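PDB 1O8X: tryparedoxin from Crithidia fasciculata, which probably acts as a thioredoxin-like thiol-disulfide oxidoreductase, passing reducing equivalents from trypanothione to peroxidases in the trypanosomatid defence against oxidative stress. Local coordinates for residues Asp5-Gly10 with Val31-Ser36; Glu52-Phe57 with Phe63-Cys68. The protein carries 1 engineered substitution. All blocks are in the same frame, centred on the assembly; numbering follows the deposited sequence.

Contact 1: Asp5-Gly10 with Val31-Ser36; sequences DKYLPG and VFFYFS
Tyr-7 and Leu-8 meet Phe-33 from a turn that is closed by a polar bond at its outer end: Gly-10 N donates to Asp-5 OD1 over 3.2 Å, nearly straight at 170°. The turn precedes the sheet of the thioredoxin fold and lies against strand 30-36, an inner strand flanked by 63-69 and 111-116. Phe-33 points from that strand toward the turn, and a chi1 of -62°, with CG anti to the carbonyl carbon, carries the ring on to Tyr-7 and Leu-8. The edge bearing CE1 and CZ is directed at the face of Tyr-7 in an offset edge-to-face pair, the ring centroids 5.7 Å apart and the planes at 69°. The closest touch is made not by the tyrosine ring but by the carbon that carries it: Tyr-7 CB lies 3.8 Å from Phe-33 CZ. Leu-8 approaches another part of the same rim, its CD1 near the ring plane and 4.2 Å from Phe-33 CE2. Val-31 CG1, from the same strand, lies over one face of the Phe-33 ring, offset toward its rim. Leu-100 and Val-115 touch both aromatic side chains and continue this hydrophobic layer, while the Tyr-7 hydroxyl is hydrogen-bonded to Gly-120 O. The chemistry is therefore divided: turn and strand adhere through wholly apolar contacts, directed by ring geometry, whereas polar bonds hold the turn's own shape and the tyrosine's far end.

Contact 2: Glu52-Phe57 with Phe63-Cys68; sequences EFYDKF and FEVVFC
Phe-63 wedges into a hollow on helix 41-57 formed by Phe-53, Tyr-54 and Phe-57, joining the helix to the second strand of a beta-alpha-beta unit in the thioredoxin fold. Helix segment 52-57 and strand segment 63-68 run roughly antiparallel, at 148°, with axes 9.5 Å apart at closest approach. The wedge is aimed by its first torsion: CG sits between the backbone N and the carbonyl carbon (chi1 66°). Its tip, CZ, comes within 3.7 Å of Phe-53 CE2, the two rings nearly parallel but slid until they barely overlap. One shoulder, CE1, meets Tyr-54 CD1 at 3.9 Å; the other, CE2, lies against Phe-57 CB and, closer still, 3.3 Å from the backbone Phe-57 O, so part of the hollow is main chain. Within the helix, Phe-57 CD1 in turn lies over the rim of one Phe-53 face. A second bump, Val-65 CG2, presses on Tyr-54 CD1 at 3.7 Å, and Trp-86 adds an edge-to-face partner for the tyrosine ring. Glu-64 starts away from the helix, but a bend at chi2 (53°) brings its carboxylate back to the edge of Tyr-54. There OE1 takes two bonds, which would tend to stabilise the charged form: Val-65 N reaches it at 2.9 Å on the anti side, and Tyr-54 OH donates to the syn lone pair of Glu-64 OE1 at 2.6 Å.

In the fold
From the N terminus, the chain first makes the turn of 5-10, then strands 13-16 and 19-22, and contact 1 closes this loop when strand 30-36 arrives. The chain next passes Cys-40 and enters helix 41-57, whose first turn holds the engineered Ala-43, in place of the cysteine that forms a disulfide with Cys-40 in another structure of this protein; that bond is absent here. Five residues then lead into strand 63-69, where contact 2 closes. The two loops follow in series, neither enclosing nor crossing the other. Their strands are parallel neighbours, with Phe-32 O and Val-66 N probably hydrogen-bonded, so one sheet ties together turn and helix.

Contact 1: Asp5-Gly10 with Val31-Ser36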
loop_
_atom_site.group_PDB
_atom_site.type_symbol
_atom_site.label_atom_id
_atom_site.label_comp_id
_atom_site.label_asym_id
_atom_site.label_seq_id
_atom_site.Cartn_x
_atom_site.Cartn_y
_atom_site.Cartn_z
ATOM N N ASP A 5 6.566 3.674 -12.384
ATOM C CA ASP A 5 7.241 4.965 -12.520
ATOM C C ASP A 5 6.260 6.139 -12.514
ATOM O O ASP A 5 6.576 7.215 -12.007
ATOM C CB ASP A 5 8.112 5.001 -13.777
ATOM C CG ASP A 5 9.336 5.894 -13.615
ATOM O OD1 ASP A 5 9.826 6.058 -12.473
ATOM O OD2 ASP A 5 9.880 6.478 -14.575
ATOM N N LYS A 6 5.074 5.915 -13.068
ATOM C CA LYS A 6 3.981 6.882 -13.041
ATOM C C LYS A 6 3.634 7.332 -11.611
ATOM O O LYS A 6 3.397 8.516 -11.354
ATOM C CB LYS A 6 2.753 6.259 -13.708
ATOM C CG LYS A 6 1.652 7.226 -14.057
ATOM C CD LYS A 6 0.386 6.478 -14.429
ATOM C CE LYS A 6 -0.808 7.412 -14.424
ATOM N NZ LYS A 6 -1.869 6.943 -15.350
ATOM N N TYR A 7 3.612 6.371 -10.687
ATOM C CA TYR A 7 3.158 6.604 -9.318
ATOM C C TYR A 7 4.279 6.960 -8.372
ATOM O O TYR A 7 4.083 7.729 -7.432
ATOM C CB TYR A 7 2.452 5.353 -8.806
ATOM C CG TYR A 7 1.287 4.979 -9.670
ATOM C CD1 TYR A 7 1.209 3.730 -10.264
ATOM C CD2 TYR A 7 0.267 5.893 -9.916
ATOM C CE1 TYR A 7 0.138 3.391 -11.069
ATOM C CE2 TYR A 7 -0.799 5.566 -10.707
ATOM C CZ TYR A 7 -0.860 4.324 -11.295
ATOM O OH TYR A 7 -1.949 4.029 -12.076
ATOM N N LEU A 8 5.443 6.376 -8.636
ATOM C CA LEU A 8 6.644 6.571 -7.835
ATOM C C LEU A 8 7.789 6.980 -8.761
ATOM O O LEU A 8 8.700 6.180 -9.006
ATOM C CB LEU A 8 7.008 5.278 -7.088
ATOM C CG LEU A 8 5.926 4.541 -6.286
ATOM C CD1 LEU A 8 6.342 3.103 -6.010
ATOM C CD2 LEU A 8 5.625 5.272 -4.988
ATOM N N PRO A 9 7.739 8.211 -9.279
ATOM C CA PRO A 9 8.731 8.658 -10.262
ATOM C C PRO A 9 10.116 8.764 -9.641
ATOM O O PRO A 9 10.319 9.500 -8.672
ATOM C CB PRO A 9 8.207 10.032 -10.708
ATOM C CG PRO A 9 7.336 10.505 -9.606
ATOM C CD PRO A 9 6.772 9.278 -8.955
ATOM N N GLY A 10 11.043 7.987 -10.188
ATOM C CA GLY A 10 12.433 8.038 -9.781
ATOM C C GLY A 10 12.723 7.463 -8.410
ATOM O O GLY A 10 13.756 7.767 -7.818
ATOM N N VAL A 31 0.049 -4.328 -7.038
ATOM C CA VAL A 31 0.638 -3.531 -5.973
ATOM C C VAL A 31 -0.447 -2.706 -5.325
ATOM O O VAL A 31 -1.109 -1.919 -5.999
ATOM C CB VAL A 31 1.755 -2.609 -6.515
ATOM C CG1 VAL A 31 2.284 -1.709 -5.413
ATOM C CG2 VAL A 31 2.887 -3.463 -7.086
ATOM N N PHE A 32 -0.626 -2.882 -4.021
ATOM C CA PHE A 32 -1.577 -2.066 -3.285
ATOM C C PHE A 32 -0.846 -0.952 -2.563
ATOM O O PHE A 32 0.011 -1.216 -1.702
ATOM C CB PHE A 32 -2.287 -2.897 -2.220
ATOM C CG PHE A 32 -3.300 -3.857 -2.745
ATOM C CD1 PHE A 32 -2.997 -5.212 -2.764
ATOM C CD2 PHE A 32 -4.574 -3.434 -3.149
ATOM C CE1 PHE A 32 -3.910 -6.143 -3.212
ATOM C CE2 PHE A 32 -5.509 -4.354 -3.615
ATOM C CZ PHE A 32 -5.186 -5.718 -3.635
ATOM N N PHE A 33 -1.203 0.287 -2.859
ATOM C CA PHE A 33 -0.766 1.440 -2.075
ATOM C C PHE A 33 -1.684 1.580 -0.876
ATOM O O PHE A 33 -2.906 1.714 -1.033
ATOM C CB PHE A 33 -0.825 2.702 -2.932
ATOM C CG PHE A 33 0.076 2.655 -4.123
ATOM C CD1 PHE A 33 -0.450 2.739 -5.405
ATOM C CD2 PHE A 33 1.457 2.540 -3.959
ATOM C CE1 PHE A 33 0.391 2.713 -6.527
ATOM C CE2 PHE A 33 2.304 2.501 -5.063
ATOM C CZ PHE A 33 1.762 2.597 -6.354
ATOM N N TYR A 34 -1.099 1.500 0.316
ATOM C CA TYR A 34 -1.851 1.586 1.569
ATOM C C TYR A 34 -1.593 2.935 2.201
ATOM O O TYR A 34 -0.506 3.196 2.705
ATOM C CB TYR A 34 -1.440 0.457 2.520
ATOM C CG TYR A 34 -2.199 0.483 3.836
ATOM C CD1 TYR A 34 -3.570 0.760 3.869
ATOM C CD2 TYR A 34 -1.551 0.223 5.049
ATOM C CE1 TYR A 34 -4.275 0.774 5.072
ATOM C CE2 TYR A 34 -2.262 0.235 6.267
ATOM C CZ TYR A 34 -3.624 0.495 6.255
ATOM O OH TYR A 34 -4.376 0.517 7.417
ATOM N N PHE A 35 -2.593 3.803 2.119
ATOM C CA PHE A 35 -2.507 5.148 2.698
ATOM C C PHE A 35 -3.036 5.092 4.123
ATOM O O PHE A 35 -4.200 4.732 4.356
ATOM C CB PHE A 35 -3.333 6.140 1.871
ATOM C CG PHE A 35 -2.888 6.229 0.439
ATOM C CD1 PHE A 35 -3.362 5.327 -0.513
ATOM C CD2 PHE A 35 -1.961 7.190 0.042
ATOM C CE1 PHE A 35 -2.919 5.389 -1.835
ATOM C CE2 PHE A 35 -1.541 7.258 -1.291
ATOM C CZ PHE A 35 -2.016 6.355 -2.212
ATOM N N SER A 36 -2.168 5.410 5.077
ATOM C CA SER A 36 -2.531 5.343 6.488
ATOM C C SER A 36 -1.582 6.218 7.290
ATOM O O SER A 36 -0.682 6.822 6.729
ATOM C CB SER A 36 -2.531 3.895 6.995
ATOM O OG SER A 36 -3.150 3.870 8.267
#

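Contact 2: Glu52-Phe57 with Phe63-Cys68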
loop_
_atom_site.group_PDB
_atom_site.type_symbol
_atom_site.label_atom_id
_atom_site.label_comp_id
_atom_site.label_asym_id
_atom_site.label_seq_id
_atom_site.Cartn_x
_atom_site.Cartn_y
_atom_site.Cartn_z
ATOM N N GLU A 52 -3.700 -9.907 8.132
ATOM C CA GLU A 52 -4.158 -11.293 8.023
ATOM C C GLU A 52 -4.332 -11.693 6.556
ATOM O O GLU A 52 -3.913 -12.771 6.136
ATOM C CB GLU A 52 -5.480 -11.452 8.765
ATOM C CG GLU A 52 -6.032 -12.868 8.758
ATOM C CD GLU A 52 -7.216 -13.069 9.682
ATOM O OE1 GLU A 52 -7.530 -12.174 10.519
ATOM O OE2 GLU A 52 -7.846 -14.134 9.543
ATOM N N PHE A 53 -4.960 -10.830 5.773
ATOM C CA PHE A 53 -5.137 -11.083 4.349
ATOM C C PHE A 53 -3.801 -11.187 3.605
ATOM O O PHE A 53 -3.588 -12.102 2.789
ATOM C CB PHE A 53 -6.024 -9.997 3.751
ATOM C CG PHE A 53 -6.500 -10.319 2.362
ATOM C CD1 PHE A 53 -7.677 -11.043 2.169
ATOM C CD2 PHE A 53 -5.767 -9.923 1.247
ATOM C CE1 PHE A 53 -8.118 -11.352 0.872
ATOM C CE2 PHE A 53 -6.197 -10.237 -0.042
ATOM C CZ PHE A 53 -7.373 -10.947 -0.221
ATOM N N TYR A 54 -2.886 -10.273 3.914
ATOM C CA TYR A 54 -1.565 -10.283 3.313
ATOM C C TYR A 54 -0.838 -11.581 3.635
ATOM O O TYR A 54 -0.267 -12.216 2.743
ATOM C CB TYR A 54 -0.774 -9.088 3.836
ATOM C CG TYR A 54 0.625 -8.931 3.313
ATOM C CD1 TYR A 54 0.853 -8.271 2.111
ATOM C CD2 TYR A 54 1.720 -9.427 4.020
ATOM C CE1 TYR A 54 2.133 -8.104 1.622
ATOM C CE2 TYR A 54 2.994 -9.266 3.537
ATOM C CZ TYR A 54 3.199 -8.613 2.337
ATOM O OH TYR A 54 4.456 -8.432 1.847
ATOM N N ASP A 55 -0.859 -11.982 4.902
ATOM C CA ASP A 55 -0.123 -13.180 5.287
ATOM C C ASP A 55 -0.678 -14.412 4.572
ATOM O O ASP A 55 0.091 -15.274 4.126
ATOM C CB ASP A 55 -0.128 -13.342 6.806
ATOM C CG ASP A 55 0.869 -12.422 7.511
ATOM O OD1 ASP A 55 1.760 -11.809 6.868
ATOM O OD2 ASP A 55 0.830 -12.274 8.749
ATOM N N LYS A 56 -2.005 -14.489 4.445
ATOM C CA LYS A 56 -2.652 -15.626 3.788
ATOM C C LYS A 56 -2.369 -15.675 2.290
ATOM O O LYS A 56 -2.181 -16.756 1.722
ATOM C CB LYS A 56 -4.167 -15.551 3.966
ATOM C CG LYS A 56 -4.687 -15.938 5.337
ATOM C CD LYS A 56 -6.208 -15.750 5.412
ATOM C CE LYS A 56 -6.779 -16.090 6.784
ATOM N NZ LYS A 56 -8.186 -15.601 6.943
ATOM N N PHE A 57 -2.368 -14.513 1.639
ATOM C CA PHE A 57 -2.548 -14.453 0.183
ATOM C C PHE A 57 -1.512 -13.691 -0.630
ATOM O O PHE A 57 -1.572 -13.746 -1.858
ATOM C CB PHE A 57 -3.948 -13.909 -0.170
ATOM C CG PHE A 57 -5.081 -14.728 0.390
ATOM C CD1 PHE A 57 -6.046 -14.140 1.189
ATOM C CD2 PHE A 57 -5.187 -16.094 0.119
ATOM C CE1 PHE A 57 -7.097 -14.875 1.713
ATOM C CE2 PHE A 57 -6.236 -16.846 0.640
ATOM C CZ PHE A 57 -7.208 -16.223 1.439
ATOM N N PHE A 63 0.541 -10.451 -4.864
ATOM C CA PHE A 63 0.466 -9.022 -4.657
ATOM C C PHE A 63 1.456 -8.577 -3.586
ATOM O O PHE A 63 1.989 -9.386 -2.809
ATOM C CB PHE A 63 -0.972 -8.561 -4.338
ATOM C CG PHE A 63 -1.521 -9.069 -3.023
ATOM C CD1 PHE A 63 -1.280 -8.381 -1.840
ATOM C CD2 PHE A 63 -2.314 -10.207 -2.979
ATOM C CE1 PHE A 63 -1.800 -8.848 -0.635
ATOM C CE2 PHE A 63 -2.851 -10.667 -1.781
ATOM C CZ PHE A 63 -2.591 -9.983 -0.604
ATOM N N GLU A 64 1.667 -7.271 -3.548
ATOM C CA GLU A 64 2.479 -6.631 -2.528
ATOM C C GLU A 64 1.733 -5.423 -2.009
ATOM O O GLU A 64 0.863 -4.900 -2.703
ATOM C CB GLU A 64 3.824 -6.211 -3.146
ATOM C CG GLU A 64 4.862 -5.696 -2.156
ATOM C CD GLU A 64 5.103 -6.649 -0.998
ATOM O OE1 GLU A 64 4.391 -6.555 0.030
ATOM O OE2 GLU A 64 5.997 -7.506 -1.126
ATOM N N VAL A 65 2.063 -5.001 -0.789
ATOM C CA VAL A 65 1.500 -3.797 -0.173
ATOM C C VAL A 65 2.638 -2.798 0.036
ATOM O O VAL A 65 3.703 -3.157 0.553
ATOM C CB VAL A 65 0.760 -4.108 1.157
ATOM C CG1 VAL A 65 0.287 -2.817 1.813
ATOM C CG2 VAL A 65 -0.417 -5.018 0.909
ATOM N N VAL A 66 2.416 -1.551 -0.373
ATOM C CA VAL A 66 3.371 -0.472 -0.195
ATOM C C VAL A 66 2.716 0.602 0.667
ATOM O O VAL A 66 1.775 1.271 0.239
ATOM C CB VAL A 66 3.813 0.114 -1.546
ATOM C CG1 VAL A 66 4.779 1.273 -1.344
ATOM C CG2 VAL A 66 4.453 -0.973 -2.410
ATOM N N PHE A 67 3.196 0.748 1.896
ATOM C CA PHE A 67 2.705 1.776 2.804
ATOM C C PHE A 67 3.110 3.170 2.328
ATOM O O PHE A 67 4.303 3.439 2.103
ATOM C CB PHE A 67 3.244 1.488 4.212
ATOM C CG PHE A 67 2.907 2.542 5.249
ATOM C CD1 PHE A 67 1.635 3.103 5.335
ATOM C CD2 PHE A 67 3.873 2.934 6.173
ATOM C CE1 PHE A 67 1.354 4.057 6.313
ATOM C CE2 PHE A 67 3.590 3.887 7.134
ATOM C CZ PHE A 67 2.325 4.446 7.202
ATOM N N CYS A 68 2.096 4.023 2.168
ATOM C CA CYS A 68 2.231 5.412 1.751
ATOM C C CYS A 68 1.767 6.278 2.913
ATOM O O CYS A 68 0.573 6.440 3.142
ATOM C CB CYS A 68 1.369 5.657 0.518
ATOM S SG CYS A 68 1.890 4.716 -0.921
#